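Long-range contacts in myosin-I heavy chain (Dictyostelium discoideum, PDB 5EJY), which is an actin-based class VII motor with ATPase activity that acts in early phagocytosis and adhesion, represented here by the first MyTH4-FERM unit of its tail: residues Y145-L150 with A169-L174; L6-I11 with Y149-I154; C133-P138 with G181-V186. All blocks are in the same frame, centred on the assembly; numbering follows the deposited sequence.

The contacts gather round the helices of the MyTH4 part of the tail, on the same side of the chain's centre. Interactions 1 and 2 both use helix 143-155, and their segments overlap at Tyr149 and Leu150; their centres are about 8 Å apart. Interaction 3 joins two loops, its centre about 14 Å from that of interaction 1 and about 21 Å from that of interaction 2. Along the chain the segments run 6-11, 133-138, 145-150 with 149-154, 169-174 and 181-186. Helix 143-155 packs against helix 161-180 and also receives the N-terminal segment. Interaction 3 ties together the loops after helices 119-133 and 161-180. Through the Arg183 salt bridge to Asp266 it also joins the MyTH4 helices to the FERM part.

Interaction 1: residues Y145-L150 with A169-L174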
loop_
_atom_site.group_PDB
_atom_site.type_symbol
_atom_site.label_atom_id
_atom_site.label_comp_id
_atom_site.label_asym_id
_atom_site.label_seq_id
_atom_site.Cartn_x
_atom_site.Cartn_y
_atom_site.Cartn_z
ATOM N N TYR A 145 6.340 19.234 -24.026
ATOM C CA TYR A 145 5.267 19.960 -24.685
ATOM C C TYR A 145 4.038 19.977 -23.800
ATOM O O TYR A 145 3.348 20.986 -23.699
ATOM C CB TYR A 145 4.926 19.319 -26.031
ATOM C CG TYR A 145 6.064 19.368 -27.018
ATOM C CD1 TYR A 145 6.280 20.503 -27.807
ATOM C CD2 TYR A 145 6.928 18.296 -27.162
ATOM C CE1 TYR A 145 7.331 20.544 -28.716
ATOM C CE2 TYR A 145 7.978 18.336 -28.062
ATOM C CZ TYR A 145 8.171 19.464 -28.836
ATOM O OH TYR A 145 9.213 19.502 -29.732
ATOM N N PHE A 146 3.761 18.851 -23.151
ATOM C CA PHE A 146 2.580 18.769 -22.315
ATOM C C PHE A 146 2.790 19.603 -21.068
ATOM O O PHE A 146 1.882 20.280 -20.609
ATOM C CB PHE A 146 2.224 17.310 -21.943
ATOM C CG PHE A 146 1.040 17.221 -21.041
ATOM C CD1 PHE A 146 -0.220 17.561 -21.502
ATOM C CD2 PHE A 146 1.189 16.862 -19.714
ATOM C CE1 PHE A 146 -1.325 17.517 -20.652
ATOM C CE2 PHE A 146 0.082 16.828 -18.859
ATOM C CZ PHE A 146 -1.167 17.144 -19.333
ATOM N N ALA A 147 3.998 19.560 -20.523
ATOM C CA ALA A 147 4.296 20.368 -19.345
ATOM C C ALA A 147 4.166 21.861 -19.652
ATOM O O ALA A 147 3.702 22.645 -18.820
ATOM C CB ALA A 147 5.689 20.047 -18.829
ATOM N N ALA A 148 4.583 22.259 -20.850
ATOM C CA ALA A 148 4.443 23.668 -21.242
ATOM C C ALA A 148 2.967 24.036 -21.294
ATOM O O ALA A 148 2.543 25.118 -20.863
ATOM C CB ALA A 148 5.120 23.914 -22.590
ATOM N N TYR A 149 2.169 23.112 -21.806
ATOM C CA TYR A 149 0.738 23.326 -21.919
ATOM C C TYR A 149 0.090 23.518 -20.542
ATOM O O TYR A 149 -0.764 24.390 -20.366
ATOM C CB TYR A 149 0.097 22.154 -22.667
ATOM C CG TYR A 149 -1.374 22.335 -22.923
ATOM C CD1 TYR A 149 -1.824 23.299 -23.819
ATOM C CD2 TYR A 149 -2.311 21.543 -22.285
ATOM C CE1 TYR A 149 -3.169 23.469 -24.067
ATOM C CE2 TYR A 149 -3.658 21.699 -22.520
ATOM C CZ TYR A 149 -4.081 22.674 -23.418
ATOM O OH TYR A 149 -5.414 22.857 -23.666
ATOM N N LEU A 150 0.505 22.702 -19.572
ATOM C CA LEU A 150 0.003 22.813 -18.201
ATOM C C LEU A 150 0.347 24.176 -17.588
ATOM O O LEU A 150 -0.502 24.847 -17.032
ATOM C CB LEU A 150 0.608 21.706 -17.319
ATOM C CG LEU A 150 0.108 20.276 -17.548
ATOM C CD1 LEU A 150 0.819 19.303 -16.610
ATOM C CD2 LEU A 150 -1.390 20.222 -17.335
ATOM N N ALA A 169 -3.161 20.717 -10.057
ATOM C CA ALA A 169 -3.069 19.395 -9.412
ATOM C C ALA A 169 -2.458 18.352 -10.353
ATOM O O ALA A 169 -1.785 17.409 -9.906
ATOM C CB ALA A 169 -4.429 18.949 -8.925
ATOM N N SER A 170 -2.686 18.527 -11.655
ATOM C CA SER A 170 -2.112 17.630 -12.663
ATOM C C SER A 170 -0.614 17.820 -12.741
ATOM O O SER A 170 0.129 16.860 -12.776
ATOM C CB SER A 170 -2.709 17.884 -14.051
ATOM O OG SER A 170 -4.081 17.556 -14.092
ATOM N N TYR A 171 -0.165 19.071 -12.779
ATOM C CA TYR A 171 1.265 19.331 -12.836
ATOM C C TYR A 171 1.960 18.778 -11.600
ATOM O O TYR A 171 3.017 18.154 -11.693
ATOM C CB TYR A 171 1.533 20.844 -12.941
ATOM C CG TYR A 171 2.982 21.162 -13.221
ATOM C CD1 TYR A 171 3.490 21.071 -14.505
ATOM C CD2 TYR A 171 3.843 21.557 -12.202
ATOM C CE1 TYR A 171 4.814 21.363 -14.775
ATOM C CE2 TYR A 171 5.169 21.852 -12.460
ATOM C CZ TYR A 171 5.648 21.756 -13.752
ATOM O OH TYR A 171 6.965 22.036 -14.033
ATOM N N PHE A 172 1.370 19.035 -10.439
ATOM C CA PHE A 172 1.958 18.567 -9.186
ATOM C C PHE A 172 2.005 17.024 -9.127
ATOM O O PHE A 172 3.008 16.447 -8.723
ATOM C CB PHE A 172 1.178 19.128 -7.997
ATOM C CG PHE A 172 1.784 18.780 -6.658
ATOM C CD1 PHE A 172 3.056 19.220 -6.318
ATOM C CD2 PHE A 172 1.082 18.010 -5.745
ATOM C CE1 PHE A 172 3.618 18.893 -5.086
ATOM C CE2 PHE A 172 1.643 17.676 -4.505
ATOM C CZ PHE A 172 2.908 18.119 -4.178
ATOM N N ILE A 173 0.943 16.353 -9.542
ATOM C CA ILE A 173 0.994 14.868 -9.455
ATOM C C ILE A 173 2.044 14.297 -10.429
ATOM O O ILE A 173 2.673 13.273 -10.162
ATOM C CB ILE A 173 -0.411 14.202 -9.578
ATOM C CG1 ILE A 173 -0.424 12.814 -8.895
ATOM C CG2 ILE A 173 -0.865 14.087 -11.033
ATOM C CD1 ILE A 173 -0.289 12.888 -7.390
ATOM N N LEU A 174 2.287 14.976 -11.549
ATOM C CA LEU A 174 3.359 14.506 -12.433
ATOM C C LEU A 174 4.701 14.622 -11.724
ATOM O O LEU A 174 5.539 13.741 -11.852
ATOM C CB LEU A 174 3.421 15.285 -13.754
ATOM C CG LEU A 174 2.374 15.078 -14.848
ATOM C CD1 LEU A 174 2.752 15.956 -16.056
ATOM C CD2 LEU A 174 2.275 13.622 -15.264
#
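Leu150 meets Tyr171 and Leu174 where helix 143-155 packs against helix 161-180 in the MyTH4 helical bundle. The axes of the two short segments approach to 10.4 Å, and their directions differ by 141°, so the helices run roughly antiparallel but strongly inclined.

The Leu150 side chain leaves its helix with CG beside the backbone N (chi1 -72°) and an extended second torsion. This carries CD1 across the interface. There CD1 lies 3.8 Å from Tyr171 CD1, at the edge of the phenol ring and near its plane. The same methyl sits 3.8 Å from Tyr171 CA, so it also rests on the backbone of the partner helix. The other methyl, Leu150 CD2, is 4.2 Å from Ser170 CB.

Leu174 reaches back in the same way. Its CD1 comes 3.9 Å from Leu150 CD1, methyl against methyl. Leu174 CD1 also touches the ring edge of Phe146, 4.0 Å from Phe146 CE2. Phe146 has CG anti to its backbone N (chi1 178°), which swings the far end of the ring nearer to helix 161-180. Ala147 CB adds a looser touch at the Tyr171 ring edge.

Other helices pack round this contact. Tyr106 of helix 102-112 meets Phe146 edge-to-face, and Trp126 of helix 119-133 touches Leu150. The polar ends turn to partners elsewhere: Tyr171 OH bonds to Gln4 OE1 and Ile5 N, and Ser170 OG to Ser166 O.

No hydrogen bond crosses between the two segments. All six touching residues are buried, so the helices are held here by apolar contact between methyl groups and ring edges, with their hydroxyls satisfied outside it.

Interaction 2: residues L6-I11 with Y149-I154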
loop_
_atom_site.group_PDB
_atom_site.type_symbol
_atom_site.label_atom_id
_atom_site.label_comp_id
_atom_site.label_asym_id
_atom_site.label_seq_id
_atom_site.Cartn_x
_atom_site.Cartn_y
_atom_site.Cartn_z
ATOM N N LEU A 6 9.553 21.451 -16.162
ATOM C CA LEU A 6 9.949 22.425 -17.172
ATOM C C LEU A 6 10.056 23.803 -16.534
ATOM O O LEU A 6 9.151 24.226 -15.812
ATOM C CB LEU A 6 8.896 22.474 -18.279
ATOM C CG LEU A 6 9.336 23.149 -19.573
ATOM C CD1 LEU A 6 10.489 22.356 -20.156
ATOM C CD2 LEU A 6 8.190 23.214 -20.549
ATOM N N ASN A 7 11.151 24.507 -16.799
ATOM C CA ASN A 7 11.289 25.893 -16.342
ATOM C C ASN A 7 10.353 26.853 -17.077
ATOM O O ASN A 7 10.019 26.631 -18.242
ATOM C CB ASN A 7 12.732 26.367 -16.508
ATOM C CG ASN A 7 13.705 25.562 -15.683
ATOM O OD1 ASN A 7 13.417 25.194 -14.541
ATOM N ND2 ASN A 7 14.867 25.272 -16.259
ATOM N N ASP A 8 9.938 27.928 -16.407
ATOM C CA ASP A 8 9.077 28.917 -17.047
ATOM C C ASP A 8 9.697 29.398 -18.362
ATOM O O ASP A 8 8.990 29.695 -19.321
ATOM C CB ASP A 8 8.817 30.122 -16.126
ATOM C CG ASP A 8 7.757 29.841 -15.061
ATOM O OD1 ASP A 8 6.932 28.916 -15.239
ATOM O OD2 ASP A 8 7.742 30.567 -14.042
ATOM N N GLU A 9 11.023 29.454 -18.403
ATOM C CA GLU A 9 11.729 30.043 -19.538
ATOM C C GLU A 9 11.757 29.113 -20.744
ATOM O O GLU A 9 12.080 29.537 -21.857
ATOM C CB GLU A 9 13.160 30.399 -19.139
ATOM C CG GLU A 9 13.971 29.195 -18.693
ATOM C CD GLU A 9 15.435 29.520 -18.502
ATOM O OE1 GLU A 9 15.815 30.697 -18.698
ATOM O OE2 GLU A 9 16.204 28.595 -18.160
ATOM N N GLU A 10 11.430 27.844 -20.515
ATOM C CA GLU A 10 11.421 26.845 -21.578
ATOM C C GLU A 10 10.020 26.643 -22.115
ATOM O O GLU A 10 9.828 25.921 -23.087
ATOM C CB GLU A 10 11.912 25.498 -21.064
ATOM C CG GLU A 10 13.343 25.431 -20.587
ATOM C CD GLU A 10 13.674 24.040 -20.078
ATOM O OE1 GLU A 10 13.425 23.769 -18.878
ATOM O OE2 GLU A 10 14.149 23.207 -20.883
ATOM N N ILE A 11 9.039 27.257 -21.467
ATOM C CA ILE A 11 7.653 27.121 -21.895
ATOM C C ILE A 11 7.479 27.540 -23.348
ATOM O O ILE A 11 6.722 26.923 -24.096
ATOM C CB ILE A 11 6.708 27.986 -21.041
ATOM C CG1 ILE A 11 6.576 27.417 -19.631
ATOM C CG2 ILE A 11 5.350 28.073 -21.694
ATOM C CD1 ILE A 11 5.811 28.331 -18.700
ATOM N N TYR A 149 2.169 23.112 -21.806
ATOM C CA TYR A 149 0.738 23.326 -21.919
ATOM C C TYR A 149 0.090 23.518 -20.542
ATOM O O TYR A 149 -0.764 24.390 -20.366
ATOM C CB TYR A 149 0.097 22.154 -22.667
ATOM C CG TYR A 149 -1.374 22.335 -22.923
ATOM C CD1 TYR A 149 -1.824 23.299 -23.819
ATOM C CD2 TYR A 149 -2.311 21.543 -22.285
ATOM C CE1 TYR A 149 -3.169 23.469 -24.067
ATOM C CE2 TYR A 149 -3.658 21.699 -22.520
ATOM C CZ TYR A 149 -4.081 22.674 -23.418
ATOM O OH TYR A 149 -5.414 22.857 -23.666
ATOM N N LEU A 150 0.505 22.702 -19.572
ATOM C CA LEU A 150 0.003 22.813 -18.201
ATOM C C LEU A 150 0.347 24.176 -17.588
ATOM O O LEU A 150 -0.502 24.847 -17.032
ATOM C CB LEU A 150 0.608 21.706 -17.319
ATOM C CG LEU A 150 0.108 20.276 -17.548
ATOM C CD1 LEU A 150 0.819 19.303 -16.610
ATOM C CD2 LEU A 150 -1.390 20.222 -17.335
ATOM N N LYS A 151 1.614 24.547 -17.658
ATOM C CA LYS A 151 2.066 25.762 -16.990
ATOM C C LYS A 151 1.424 26.991 -17.625
ATOM O O LYS A 151 0.985 27.910 -16.924
ATOM C CB LYS A 151 3.592 25.855 -17.019
ATOM C CG LYS A 151 4.280 24.689 -16.352
ATOM C CD LYS A 151 5.731 24.983 -16.013
ATOM C CE LYS A 151 5.842 25.817 -14.741
ATOM N NZ LYS A 151 7.271 25.998 -14.342
ATOM N N THR A 152 1.348 27.004 -18.951
ATOM C CA THR A 152 0.656 28.097 -19.634
ATOM C C THR A 152 -0.774 28.194 -19.129
ATOM O O THR A 152 -1.297 29.287 -18.882
ATOM C CB THR A 152 0.639 27.905 -21.160
ATOM O OG1 THR A 152 1.983 27.934 -21.658
ATOM C CG2 THR A 152 -0.171 29.010 -21.827
ATOM N N THR A 153 -1.418 27.046 -18.965
ATOM C CA THR A 153 -2.797 27.040 -18.492
ATOM C C THR A 153 -2.894 27.581 -17.065
ATOM O O THR A 153 -3.815 28.335 -16.734
ATOM C CB THR A 153 -3.386 25.631 -18.531
ATOM O OG1 THR A 153 -3.411 25.163 -19.886
ATOM C CG2 THR A 153 -4.789 25.632 -17.968
ATOM N N ILE A 154 -1.938 27.190 -16.227
ATOM C CA ILE A 154 -1.915 27.616 -14.833
ATOM C C ILE A 154 -1.606 29.116 -14.695
ATOM O O ILE A 154 -2.147 29.802 -13.827
ATOM C CB ILE A 154 -0.860 26.829 -14.031
ATOM C CG1 ILE A 154 -1.236 25.335 -13.945
ATOM C CG2 ILE A 154 -0.713 27.425 -12.633
ATOM C CD1 ILE A 154 -0.057 24.427 -13.578
#
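Residues 6-11 approach helix 143-155 first in an extended conformation at Leu6 and then with helical backbone angles from Asp8 to Ile11, and Ile11 comes nearest to the helix backbone, its CA 7.4 Å from that of Thr152.

Lys151 carries most of the contact. Its chain is extended at chi2 but bends at chi3 (79°), which turns the ammonium group toward the N-terminal segment. NZ donates to Leu6 O at 3.0 Å. It lies nearly in line with the carbonyl bond, with a C=O...N angle of 163°. NZ also forms a salt bridge with Asp8 OD1 at 3.1 Å. It meets this oxygen from above the carboxylate, 54° out of its plane. The two side chains cross at about a right angle.

Ile11 covers the root of the lysine. Its CD1 lies 3.7 Å from Lys151 CB, while its CG2 lies 3.4 Å from Thr152 OG1. That hydroxyl bonds to Ala148 O of its own helix.

Within the N-terminal segment, Glu10 OE1 accepts from Asn7 N at 3.2 Å and so braces the turn. Around the contact, Gln4 OE1 is a further partner of Lys151 NZ, and Gln155 NE2 bonds to Asp8 OD1.

Leu6 O, Asp8 OD1 and Gln4 OE1 together grip one ammonium group. These acceptors would probably stabilise its positive charge. The lysine thus fastens the segment leading to helix 16-23 onto helix 143-155, through both a backbone carbonyl and a carboxylate.

Interaction 3: residues C133-P138 with G181-V186; sequences CSTFPP and GARKQV
Arg183 has CG between its backbone N and carbonyl carbon (chi1 71°) and a chain bent at chi3 (-60°), and these torsions bring the NH1 edge of the guanidinium to Ser134 O. The contact joins two loops of the MyTH4 helical domain. One links helix 119-133 to helix 143-155. The other links helix 161-180 to helix 189-196.

Arg183 NH1 donates to Ser134 O at 2.9 Å, with an N-H...O angle of 156°. The acceptor sits at the guanidinium edge, in its plane. The donor in turn is tilted from the plane of the carbonyl. Nearer the root of the side chain, Arg183 CG packs 3.5 Å from Thr135 O. Two successive carbonyls thus line this arginine.

Thr135 adds a loose contact of its own. Its CG2 lies 4.3 Å from Gln185 O and also nears the backbone of Val186. Its hydroxyl bonds to Phe131 O instead.

The guanidinium has acidic partners outside the two loops. NH1 forms a salt bridge with Glu191, and NE one with Asp266 on helix 264-277 of the ubiquitin-like first FERM lobe. The same arginine therefore connects the loop pair to the neighbouring domain. A water completes the contact: it donates to Thr135 O at 2.6 Å and accepts from Arg183 N at 3.1 Å.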
loop_
_atom_site.group_PDB
_atom_site.type_symbol
_atom_site.label_atom_id
_atom_site.label_comp_id
_atom_site.label_asym_id
_atom_site.label_seq_id
_atom_site.Cartn_x
_atom_site.Cartn_y
_atom_site.Cartn_z
ATOM N N CYS A 133 -2.774 12.049 -15.663
ATOM C CA CYS A 133 -1.545 12.424 -14.973
ATOM C C CYS A 133 -1.326 11.611 -13.687
ATOM O O CYS A 133 -0.179 11.382 -13.284
ATOM C CB CYS A 133 -1.566 13.911 -14.625
ATOM S SG CYS A 133 -1.354 14.987 -16.081
ATOM N N SER A 134 -2.427 11.221 -13.045
ATOM C CA SER A 134 -2.384 10.446 -11.800
ATOM C C SER A 134 -2.097 8.961 -12.033
ATOM O O SER A 134 -1.977 8.195 -11.070
ATOM C CB SER A 134 -3.713 10.593 -11.050
ATOM O OG SER A 134 -4.006 11.970 -10.791
ATOM N N THR A 135 -2.007 8.562 -13.301
ATOM C CA THR A 135 -1.849 7.150 -13.665
ATOM C C THR A 135 -0.531 6.832 -14.394
ATOM O O THR A 135 0.148 5.858 -14.062
ATOM C CB THR A 135 -3.067 6.632 -14.488
ATOM O OG1 THR A 135 -4.289 7.048 -13.856
ATOM C CG2 THR A 135 -3.038 5.071 -14.594
ATOM N N PHE A 136 -0.182 7.635 -15.400
ATOM C CA PHE A 136 1.079 7.464 -16.128
ATOM C C PHE A 136 1.436 8.783 -16.819
ATOM O O PHE A 136 0.550 9.583 -17.142
ATOM C CB PHE A 136 0.981 6.345 -17.195
ATOM C CG PHE A 136 -0.190 6.501 -18.114
ATOM C CD1 PHE A 136 -0.142 7.395 -19.182
ATOM C CD2 PHE A 136 -1.367 5.800 -17.881
ATOM C CE1 PHE A 136 -1.241 7.577 -20.008
ATOM C CE2 PHE A 136 -2.471 5.969 -18.707
ATOM C CZ PHE A 136 -2.406 6.866 -19.773
ATOM N N PRO A 137 2.731 9.012 -17.041
ATOM C CA PRO A 137 3.122 10.268 -17.671
ATOM C C PRO A 137 3.215 10.135 -19.188
ATOM O O PRO A 137 3.207 9.026 -19.730
ATOM C CB PRO A 137 4.498 10.529 -17.066
ATOM C CG PRO A 137 5.079 9.125 -16.939
ATOM C CD PRO A 137 3.903 8.210 -16.636
ATOM N N PRO A 138 3.274 11.281 -19.890
ATOM C CA PRO A 138 3.612 11.228 -21.313
ATOM C C PRO A 138 5.011 10.650 -21.445
ATOM O O PRO A 138 5.780 10.722 -20.486
ATOM C CB PRO A 138 3.631 12.717 -21.730
ATOM C CG PRO A 138 2.811 13.439 -20.656
ATOM C CD PRO A 138 3.091 12.653 -19.390
ATOM N N GLY A 181 8.207 7.347 -8.594
ATOM C CA GLY A 181 8.256 6.232 -9.520
ATOM C C GLY A 181 6.872 5.809 -9.968
ATOM O O GLY A 181 5.864 6.233 -9.398
ATOM N N ALA A 182 6.831 4.963 -10.988
ATOM C CA ALA A 182 5.588 4.506 -11.595
ATOM C C ALA A 182 4.704 3.737 -10.629
ATOM O O ALA A 182 5.192 3.076 -9.704
ATOM C CB ALA A 182 5.895 3.624 -12.806
ATOM N N ARG A 183 3.400 3.813 -10.869
ATOM C CA ARG A 183 2.442 2.967 -10.167
ATOM C C ARG A 183 2.123 1.722 -10.985
ATOM O O ARG A 183 2.544 1.579 -12.146
ATOM C CB ARG A 183 1.152 3.740 -9.868
ATOM C CG ARG A 183 0.295 4.028 -11.091
ATOM C CD ARG A 183 -0.885 4.923 -10.710
ATOM N NE ARG A 183 -1.729 4.271 -9.708
ATOM C CZ ARG A 183 -2.716 4.871 -9.052
ATOM N NH1 ARG A 183 -2.968 6.169 -9.261
ATOM N NH2 ARG A 183 -3.442 4.178 -8.168
ATOM N N LYS A 184 1.347 0.830 -10.389
ATOM C CA LYS A 184 1.118 -0.473 -10.988
ATOM C C LYS A 184 -0.327 -0.730 -11.359
ATOM O O LYS A 184 -0.617 -1.702 -12.057
ATOM C CB LYS A 184 1.588 -1.566 -10.024
ATOM C CG LYS A 184 3.060 -1.449 -9.660
ATOM C CD LYS A 184 3.509 -2.616 -8.805
ATOM C CE LYS A 184 4.992 -2.514 -8.474
ATOM N NZ LYS A 184 5.418 -3.703 -7.678
ATOM N N GLN A 185 -1.241 0.118 -10.890
ATOM C CA GLN A 185 -2.653 -0.147 -11.109
ATOM C C GLN A 185 -3.392 1.101 -11.577
ATOM O O GLN A 185 -2.954 2.223 -11.328
ATOM C CB GLN A 185 -3.312 -0.677 -9.818
ATOM C CG GLN A 185 -2.565 -1.838 -9.132
ATOM C CD GLN A 185 -2.394 -3.068 -10.041
ATOM O OE1 GLN A 185 -3.203 -3.306 -10.938
ATOM N NE2 GLN A 185 -1.338 -3.856 -9.799
ATOM N N VAL A 186 -4.525 0.885 -12.234
ATOM C CA VAL A 186 -5.460 1.948 -12.567
ATOM C C VAL A 186 -6.226 2.381 -11.307
ATOM O O VAL A 186 -6.655 1.534 -10.516
ATOM C CB VAL A 186 -6.459 1.451 -13.638
ATOM C CG1 VAL A 186 -7.617 2.436 -13.819
ATOM C CG2 VAL A 186 -5.724 1.188 -14.964
HETATM O O HOH W 1 2.636 5.086 -13.631
#